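N-acetylgalactosaminyltransferase 7 (Homo sapiens, PDB 6IWR) belongs to the glycosyltransferases with a GT-A-type fold, and joins such a domain to a ricin-type beta-trefoil lectin domain in one chain. Local coordinates at residues Y405-E410 against S436-F441; K103-A108 against N116-D121. All coordinates share one frame; numbering follows the deposited sequence.

Interaction 1: Y405-E410 against S436-F441; sequences YVRVVE and SELKKF
K439 and E410 supply the hydrogen bond of this contact: the ammonium NZ of K439 donates to the main-chain O of E410 at 3.1 Å. The angle at the carbonyl, C=O to donor, is 148°, and the nitrogen stands 22° from the carbonyl plane, so it approaches slightly tilted. Bends at chi3 and chi4 curl the lysine chain back from its own helix until NZ meets the neighbouring one. E410 lies in the last turn of helix 400-412, where a positive charge beside a carbonyl would be expected to suit the helix dipole. The carboxylate of E410 is engaged elsewhere, with K417 and Y421; its OE2 stays 5.4 Å from K439 NZ, too far for contact, though opposite charges should still attract weakly. The pairing joins two helices of the segment of chain that runs between the mixed sheet of the GT-A-type domain and the beta strands of the lectin domain. It is a sparse helix-helix contact, burying 116 Å² in all, with CA atoms 9.2 Å apart for R407 and L438. The van der Waals part is a methyl of L438, CD1, lying 3.4 Å from R407 NH2 and coming obliquely to the guanidinium, while the two side chains cross at about a right angle. A bend at chi3 (55°) in the arginine chain turns that group toward the start of helix 436-444. There its nitrogens are held from several directions: NE by a salt bridge to D346, NH1 by the carbonyl of Y432 and NH2 by that of D434. This ties the planar group to the loop leading into the helix, while L438 also touches D346, in a loop, and E358 of helix 355-365.

Interaction 2: K103-A108 against N116-D121; sequences KQAIQA and NMVASD
I106 lays its side chain against the amide end of N116 and against V118. Its CG2 methyl stands 3.5 Å from CG of N116, and the two side chains meet at a slant, aliphatic branches against an amide. CG1, anti to the carbonyl carbon (chi1 -70°), is the branch that meets V118, while CG2 turns to N116: I106 CG1 and V118 CG2 are 3.4 Å apart, with these two side chains nearly perpendicular. V118 uses both its methyls. While CG2 takes the isoleucine, CG1 settles on the backbone of helix 103-113, 3.5 Å from CA of I106 and close to the carbonyl of A105, and reaches the methyl CB of A105 at 4.2 Å. L98, from a loop, touches both I106 and V118 and extends the apolar patch. Nothing polar is exchanged directly between the segments; instead S109 bridges them, its OG bonded to both I106 O and M117 N. N116 occupies the N-cap position of helix 117-122, and its main chain is held by the hydroxyl of Y278 and the backbone of G275. K103 and Q104, which take no part in the contact itself, pack on V396 and P393 of the second subunit. With 190 Å² buried and CA atoms of I106 and N116 5.7 Å apart, the arrangement is that of two consecutive short helices joined by a tight link, the first turn of the second helix packed on the first through a small apolar patch.

Interactions 1 and 2 lie on opposite sides of the chain's centre, their own centres 44 Å apart and their nearest atoms about 25 Å apart, so they do not touch. Along the chain they are in series: 103-108 with 116-121 precedes every strand of the mixed sheet in sequence, whereas 405-410 with 436-441 follows them all. Both pair helices at the periphery of the GT-A-type domain, but only interaction 2 has side chains meeting the second subunit. The manganese ion of the model takes no part in either contact. Interaction 1 is the more polar of the two, interaction 2 mainly apolar.

Interaction 1: Y405-E410 against S436-F441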
loop_
_atom_site.group_PDB
_atom_site.type_symbol
_atom_site.label_atom_id
_atom_site.label_comp_id
_atom_site.label_asym_id
_atom_site.label_seq_id
_atom_site.Cartn_x
_atom_site.Cartn_y
_atom_site.Cartn_z
ATOM N N TYR A 405 -21.705 -11.020 7.443
ATOM C CA TYR A 405 -21.830 -10.272 8.686
ATOM C C TYR A 405 -23.295 -10.054 9.038
ATOM O O TYR A 405 -23.693 -10.197 10.197
ATOM C CB TYR A 405 -21.100 -8.934 8.570
ATOM C CG TYR A 405 -19.593 -9.063 8.442
ATOM C CD1 TYR A 405 -18.939 -10.229 8.843
ATOM C CD2 TYR A 405 -18.824 -8.021 7.931
ATOM C CE1 TYR A 405 -17.568 -10.353 8.730
ATOM C CE2 TYR A 405 -17.452 -8.138 7.820
ATOM C CZ TYR A 405 -16.837 -9.312 8.214
ATOM O OH TYR A 405 -15.479 -9.441 8.118
ATOM N N VAL A 406 -24.123 -9.739 8.043
ATOM C CA VAL A 406 -25.522 -9.431 8.325
ATOM C C VAL A 406 -26.255 -10.661 8.828
ATOM O O VAL A 406 -27.117 -10.565 9.706
ATOM C CB VAL A 406 -26.213 -8.854 7.083
ATOM C CG1 VAL A 406 -27.712 -8.776 7.339
ATOM C CG2 VAL A 406 -25.639 -7.477 6.761
ATOM N N ARG A 407 -25.973 -11.822 8.247
ATOM C CA ARG A 407 -26.624 -13.036 8.722
ATOM C C ARG A 407 -26.277 -13.280 10.181
ATOM O O ARG A 407 -27.156 -13.504 11.019
ATOM C CB ARG A 407 -26.228 -14.224 7.846
ATOM C CG ARG A 407 -26.622 -14.065 6.370
ATOM C CD ARG A 407 -26.232 -15.270 5.559
ATOM N NE ARG A 407 -26.796 -16.489 6.118
ATOM C CZ ARG A 407 -28.036 -16.922 5.885
ATOM N NH1 ARG A 407 -28.862 -16.222 5.123
ATOM N NH2 ARG A 407 -28.477 -18.049 6.434
ATOM N N VAL A 408 -25.000 -13.178 10.520
ATOM C CA VAL A 408 -24.601 -13.419 11.900
ATOM C C VAL A 408 -25.306 -12.452 12.830
ATOM O O VAL A 408 -25.866 -12.855 13.859
ATOM C CB VAL A 408 -23.077 -13.323 12.049
ATOM C CG1 VAL A 408 -22.687 -13.544 13.516
ATOM C CG2 VAL A 408 -22.412 -14.351 11.148
ATOM N N VAL A 409 -25.277 -11.158 12.489
ATOM C CA VAL A 409 -25.804 -10.133 13.388
ATOM C C VAL A 409 -27.306 -10.306 13.570
ATOM O O VAL A 409 -27.824 -10.238 14.693
ATOM C CB VAL A 409 -25.458 -8.729 12.863
ATOM C CG1 VAL A 409 -26.344 -7.663 13.535
ATOM C CG2 VAL A 409 -23.954 -8.424 13.070
ATOM N N GLU A 410 -28.025 -10.537 12.462
ATOM C CA GLU A 410 -29.478 -10.594 12.507
ATOM C C GLU A 410 -29.978 -11.761 13.363
ATOM O O GLU A 410 -31.073 -11.683 13.950
ATOM C CB GLU A 410 -30.037 -10.690 11.084
ATOM C CG GLU A 410 -30.269 -9.344 10.344
ATOM C CD GLU A 410 -31.097 -8.346 11.136
ATOM O OE1 GLU A 410 -30.865 -7.117 10.982
ATOM O OE2 GLU A 410 -31.966 -8.792 11.921
ATOM N N SER A 436 -34.465 -18.061 8.595
ATOM C CA SER A 436 -35.519 -18.716 9.372
ATOM C C SER A 436 -34.985 -19.842 10.248
ATOM O O SER A 436 -35.174 -19.844 11.470
ATOM C CB SER A 436 -36.587 -19.276 8.427
ATOM O OG SER A 436 -37.068 -18.267 7.582
ATOM N N GLU A 437 -34.383 -20.856 9.623
ATOM C CA GLU A 437 -33.968 -22.028 10.384
ATOM C C GLU A 437 -32.975 -21.644 11.468
ATOM O O GLU A 437 -33.039 -22.151 12.590
ATOM C CB GLU A 437 -33.380 -23.081 9.448
ATOM C CG GLU A 437 -34.317 -23.513 8.335
ATOM C CD GLU A 437 -33.670 -24.488 7.360
ATOM O OE1 GLU A 437 -32.995 -24.036 6.410
ATOM O OE2 GLU A 437 -33.828 -25.715 7.535
ATOM N N LEU A 438 -32.071 -20.714 11.171
ATOM C CA LEU A 438 -31.139 -20.267 12.193
ATOM C C LEU A 438 -31.872 -19.625 13.358
ATOM O O LEU A 438 -31.553 -19.892 14.524
ATOM C CB LEU A 438 -30.117 -19.312 11.582
ATOM C CG LEU A 438 -29.042 -20.109 10.853
ATOM C CD1 LEU A 438 -28.906 -19.557 9.465
ATOM C CD2 LEU A 438 -27.696 -20.015 11.590
ATOM N N LYS A 439 -32.860 -18.777 13.070
ATOM C CA LYS A 439 -33.637 -18.181 14.153
ATOM C C LYS A 439 -34.456 -19.228 14.909
ATOM O O LYS A 439 -34.562 -19.155 16.138
ATOM C CB LYS A 439 -34.529 -17.076 13.604
ATOM C CG LYS A 439 -34.009 -15.672 13.906
ATOM C CD LYS A 439 -34.464 -14.645 12.869
ATOM C CE LYS A 439 -34.698 -13.311 13.549
ATOM N NZ LYS A 439 -33.750 -13.069 14.699
ATOM N N LYS A 440 -35.014 -20.223 14.209
ATOM C CA LYS A 440 -35.720 -21.290 14.913
ATOM C C LYS A 440 -34.770 -22.113 15.787
ATOM O O LYS A 440 -35.144 -22.540 16.893
ATOM C CB LYS A 440 -36.448 -22.184 13.919
ATOM C CG LYS A 440 -37.253 -23.274 14.574
ATOM C CD LYS A 440 -38.225 -23.901 13.585
ATOM C CE LYS A 440 -38.453 -25.381 13.864
ATOM N NZ LYS A 440 -38.799 -25.632 15.266
ATOM N N PHE A 441 -33.545 -22.355 15.312
ATOM C CA PHE A 441 -32.559 -23.054 16.134
ATOM C C PHE A 441 -32.377 -22.365 17.481
ATOM O O PHE A 441 -32.461 -23.001 18.542
ATOM C CB PHE A 441 -31.221 -23.135 15.401
ATOM C CG PHE A 441 -30.110 -23.665 16.246
ATOM C CD1 PHE A 441 -29.858 -25.034 16.307
ATOM C CD2 PHE A 441 -29.314 -22.799 16.994
ATOM C CE1 PHE A 441 -28.835 -25.528 17.101
ATOM C CE2 PHE A 441 -28.278 -23.283 17.774
ATOM C CZ PHE A 441 -28.042 -24.655 17.832
#

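Interaction 2: K103-A108 against N116-D121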
loop_
_atom_site.group_PDB
_atom_site.type_symbol
_atom_site.label_atom_id
_atom_site.label_comp_id
_atom_site.label_asym_id
_atom_site.label_seq_id
_atom_site.Cartn_x
_atom_site.Cartn_y
_atom_site.Cartn_z
ATOM N N LYS A 103 17.220 -13.916 -4.584
ATOM C CA LYS A 103 16.117 -12.966 -4.468
ATOM C C LYS A 103 15.162 -13.050 -5.651
ATOM O O LYS A 103 13.960 -12.845 -5.483
ATOM C CB LYS A 103 16.638 -11.539 -4.299
ATOM C CG LYS A 103 16.532 -10.727 -5.550
ATOM C CD LYS A 103 16.502 -9.229 -5.273
ATOM C CE LYS A 103 16.269 -8.440 -6.592
ATOM N NZ LYS A 103 16.588 -6.971 -6.528
ATOM N N GLN A 104 15.651 -13.340 -6.851
ATOM C CA GLN A 104 14.723 -13.459 -7.966
ATOM C C GLN A 104 13.777 -14.638 -7.750
ATOM O O GLN A 104 12.560 -14.516 -7.935
ATOM C CB GLN A 104 15.499 -13.578 -9.284
ATOM C CG GLN A 104 15.286 -12.426 -10.303
ATOM C CD GLN A 104 15.298 -11.003 -9.680
ATOM O OE1 GLN A 104 16.355 -10.471 -9.307
ATOM N NE2 GLN A 104 14.116 -10.387 -9.580
ATOM N N ALA A 105 14.307 -15.769 -7.282
ATOM C CA ALA A 105 13.485 -16.958 -7.058
ATOM C C ALA A 105 12.543 -16.792 -5.871
ATOM O O ALA A 105 11.471 -17.412 -5.835
ATOM C CB ALA A 105 14.378 -18.182 -6.844
ATOM N N ILE A 106 12.943 -16.006 -4.871
ATOM C CA ILE A 106 12.072 -15.783 -3.724
ATOM C C ILE A 106 10.870 -14.946 -4.134
ATOM O O ILE A 106 9.713 -15.302 -3.865
ATOM C CB ILE A 106 12.833 -15.105 -2.576
ATOM C CG1 ILE A 106 13.844 -16.055 -1.957
ATOM C CG2 ILE A 106 11.842 -14.592 -1.544
ATOM C CD1 ILE A 106 14.562 -15.444 -0.804
ATOM N N GLN A 107 11.122 -13.800 -4.759
ATOM C CA GLN A 107 10.001 -12.970 -5.168
ATOM C C GLN A 107 9.039 -13.753 -6.054
ATOM O O GLN A 107 7.813 -13.678 -5.887
ATOM C CB GLN A 107 10.517 -11.717 -5.857
ATOM C CG GLN A 107 10.949 -10.662 -4.850
ATOM C CD GLN A 107 12.091 -9.830 -5.375
ATOM O OE1 GLN A 107 12.306 -9.762 -6.587
ATOM N NE2 GLN A 107 12.851 -9.208 -4.468
ATOM N N ALA A 108 9.575 -14.549 -6.973
ATOM C CA ALA A 108 8.710 -15.347 -7.826
ATOM C C ALA A 108 7.774 -16.211 -6.990
ATOM O O ALA A 108 6.568 -16.278 -7.261
ATOM C CB ALA A 108 9.555 -16.195 -8.779
ATOM N N ASN A 116 7.507 -17.181 1.201
ATOM C CA ASN A 116 8.832 -17.445 0.659
ATOM C C ASN A 116 8.970 -18.952 0.535
ATOM O O ASN A 116 9.422 -19.621 1.462
ATOM C CB ASN A 116 9.885 -16.868 1.589
ATOM C CG ASN A 116 11.263 -16.947 1.027
ATOM O OD1 ASN A 116 12.134 -16.154 1.408
ATOM N ND2 ASN A 116 11.488 -17.887 0.104
ATOM N N MET A 117 8.590 -19.510 -0.617
ATOM C CA MET A 117 8.639 -20.962 -0.727
ATOM C C MET A 117 10.049 -21.482 -0.974
ATOM O O MET A 117 10.327 -22.651 -0.674
ATOM C CB MET A 117 7.715 -21.461 -1.822
ATOM C CG MET A 117 6.255 -21.393 -1.441
ATOM S SD MET A 117 5.750 -22.472 -0.076
ATOM C CE MET A 117 6.445 -24.025 -0.635
ATOM N N VAL A 118 10.952 -20.660 -1.526
ATOM C CA VAL A 118 12.315 -21.153 -1.674
ATOM C C VAL A 118 12.917 -21.401 -0.300
ATOM O O VAL A 118 13.549 -22.438 -0.063
ATOM C CB VAL A 118 13.174 -20.203 -2.536
ATOM C CG1 VAL A 118 12.308 -19.258 -3.353
ATOM C CG2 VAL A 118 14.205 -19.447 -1.704
ATOM N N ALA A 119 12.663 -20.496 0.649
ATOM C CA ALA A 119 13.083 -20.724 2.027
ATOM C C ALA A 119 12.392 -21.952 2.613
ATOM O O ALA A 119 13.065 -22.884 3.082
ATOM C CB ALA A 119 12.817 -19.486 2.875
ATOM N N SER A 120 11.049 -21.996 2.569
ATOM C CA SER A 120 10.349 -23.146 3.139
ATOM C C SER A 120 10.864 -24.460 2.563
ATOM O O SER A 120 10.995 -25.460 3.289
ATOM C CB SER A 120 8.844 -23.060 2.909
ATOM O OG SER A 120 8.281 -24.332 3.174
ATOM N N ASP A 121 11.148 -24.485 1.257
ATOM C CA ASP A 121 11.552 -25.731 0.619
ATOM C C ASP A 121 12.897 -26.253 1.120
ATOM O O ASP A 121 13.183 -27.434 0.924
ATOM C CB ASP A 121 11.599 -25.566 -0.905
ATOM C CG ASP A 121 10.228 -25.608 -1.537
ATOM O OD1 ASP A 121 9.230 -25.727 -0.787
ATOM O OD2 ASP A 121 10.150 -25.524 -2.787
#